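Local coordinates for protein enoyl-CoA hydratase subunit I (Geobacillus kaustophilus, PDB 2QQ3) that probably acts as a hydro-lyase of the crotonase family, adding water to the double bond of enoyl-CoA thioesters, at residues M98-N103 with D118-S123. Numbering follows the deposited sequence.
Sequences MIAAVN and DLIVAS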
loop_
_atom_site.group_PDB
_atom_site.type_symbol
_atom_site.label_atom_id
_atom_site.label_comp_id
_atom_site.label_asym_id
_atom_site.label_seq_id
_atom_site.Cartn_x
_atom_site.Cartn_y
_atom_site.Cartn_z
ATOM N N MET C 98 7.517 9.109 23.808
ATOM C CA MET C 98 8.968 9.100 23.976
ATOM C C MET C 98 9.596 10.409 23.521
ATOM O O MET C 98 9.276 10.922 22.449
ATOM C CB MET C 98 9.599 7.970 23.172
ATOM C CG MET C 98 9.282 6.580 23.664
ATOM S SD MET C 98 10.274 5.387 22.754
ATOM C CE MET C 98 11.865 5.656 23.521
ATOM N N ILE C 99 10.503 10.936 24.336
ATOM C CA ILE C 99 11.177 12.183 24.007
ATOM C C ILE C 99 12.692 12.018 24.030
ATOM O O ILE C 99 13.250 11.458 24.975
ATOM C CB ILE C 99 10.828 13.294 25.010
ATOM C CG1 ILE C 99 9.316 13.515 25.053
ATOM C CG2 ILE C 99 11.559 14.574 24.621
ATOM C CD1 ILE C 99 8.875 14.481 26.151
ATOM N N ALA C 100 13.356 12.501 22.986
ATOM C CA ALA C 100 14.807 12.428 22.937
ATOM C C ALA C 100 15.367 13.781 23.346
ATOM O O ALA C 100 15.029 14.808 22.748
ATOM C CB ALA C 100 15.287 12.074 21.539
ATOM N N ALA C 101 16.194 13.779 24.390
ATOM C CA ALA C 101 16.850 14.992 24.869
ATOM C C ALA C 101 18.266 14.864 24.327
ATOM O O ALA C 101 19.144 14.289 24.976
ATOM C CB ALA C 101 16.860 15.033 26.392
ATOM N N VAL C 102 18.472 15.385 23.122
ATOM C CA VAL C 102 19.763 15.296 22.453
ATOM C C VAL C 102 20.751 16.324 22.990
ATOM O O VAL C 102 20.752 17.487 22.575
ATOM C CB VAL C 102 19.599 15.470 20.927
ATOM C CG1 VAL C 102 20.927 15.195 20.225
ATOM C CG2 VAL C 102 18.522 14.516 20.408
ATOM N N ASN C 103 21.594 15.872 23.914
ATOM C CA ASN C 103 22.588 16.725 24.558
ATOM C C ASN C 103 23.826 17.042 23.721
ATOM O O ASN C 103 24.583 17.957 24.050
ATOM C CB ASN C 103 23.021 16.091 25.887
ATOM C CG ASN C 103 23.553 14.684 25.714
ATOM O OD1 ASN C 103 22.845 13.791 25.239
ATOM N ND2 ASN C 103 24.811 14.478 26.094
ATOM N N ASP C 118 9.256 10.281 19.636
ATOM C CA ASP C 118 8.129 11.070 19.151
ATOM C C ASP C 118 8.428 12.556 19.037
ATOM O O ASP C 118 7.944 13.227 18.128
ATOM C CB ASP C 118 6.926 10.856 20.071
ATOM C CG ASP C 118 6.569 9.393 20.213
ATOM O OD1 ASP C 118 6.387 8.735 19.168
ATOM O OD2 ASP C 118 6.473 8.901 21.359
ATOM N N LEU C 119 9.211 13.070 19.975
ATOM C CA LEU C 119 9.588 14.477 19.968
ATOM C C LEU C 119 11.076 14.561 20.240
ATOM O O LEU C 119 11.649 13.690 20.899
ATOM C CB LEU C 119 8.827 15.245 21.057
ATOM C CG LEU C 119 7.298 15.321 20.965
ATOM C CD1 LEU C 119 6.742 16.036 22.191
ATOM C CD2 LEU C 119 6.894 16.054 19.686
ATOM N N ILE C 120 11.711 15.610 19.736
ATOM C CA ILE C 120 13.135 15.783 19.963
ATOM C C ILE C 120 13.441 17.175 20.490
ATOM O O ILE C 120 13.074 18.174 19.878
ATOM C CB ILE C 120 13.946 15.580 18.674
ATOM C CG1 ILE C 120 13.737 14.165 18.135
ATOM C CG2 ILE C 120 15.427 15.827 18.960
ATOM C CD1 ILE C 120 14.426 13.916 16.801
ATOM N N VAL C 121 14.098 17.233 21.640
ATOM C CA VAL C 121 14.493 18.505 22.219
ATOM C C VAL C 121 16.005 18.462 22.092
ATOM O O VAL C 121 16.653 17.586 22.674
ATOM C CB VAL C 121 14.085 18.608 23.699
ATOM C CG1 VAL C 121 14.592 19.925 24.290
ATOM C CG2 VAL C 121 12.577 18.523 23.821
ATOM N N ALA C 122 16.565 19.391 21.317
ATOM C CA ALA C 122 18.003 19.417 21.084
ATOM C C ALA C 122 18.773 20.574 21.703
ATOM O O ALA C 122 18.289 21.704 21.768
ATOM C CB ALA C 122 18.275 19.384 19.584
ATOM N N SER C 123 19.982 20.268 22.169
ATOM C CA SER C 123 20.865 21.275 22.730
ATOM C C SER C 123 21.352 22.076 21.528
ATOM O O SER C 123 21.468 21.535 20.428
ATOM C CB SER C 123 22.062 20.614 23.412
ATOM O OG SER C 123 22.982 21.585 23.875
HETATM O O HOH W 1 24.134 19.891 25.618
#
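V102 and I120 meet through their gamma methyls, CG2 of V102 lying 3.7 Å from CG2 of I120, two residues out of register on the face of the sheet that also carries A100 and A122. With CG1 of V102 anti to its backbone N (chi1 -173°), CG2 is swung back beside that nitrogen, where it meets I120 rather than A122. The opposite face repeats the diagonal more loosely: I99 CG2 stands 4.2 Å from V121 CG2, and T190 and L186 of helix 186-197 pack on V121. Strands 98-102 and 119-123 are parallel neighbours inside the main sheet of the crotonase fold, and the chain between them passes through the short strand 105-107 of a second sheet and helix 109-116. A100 turns both its N and its O to strand 119-123: the N donates to L119 O, and the O receives V121 N at 2.8 Å, nearly head-on. V102 N bonds to V121 O and S123 N to V102 O. At the start of the strands M98 O accepts two amides, D118 N at 2.9 Å and the longer L119 N at 3.3 Å. M98 N in turn reaches D118 OD2 at 2.7 Å on the anti side of the carboxylate, an oxygen that also forms a salt bridge with K209. At the other end, a water donates to N103 O and hydrogen-bonds to S123 OG at 2.7 Å.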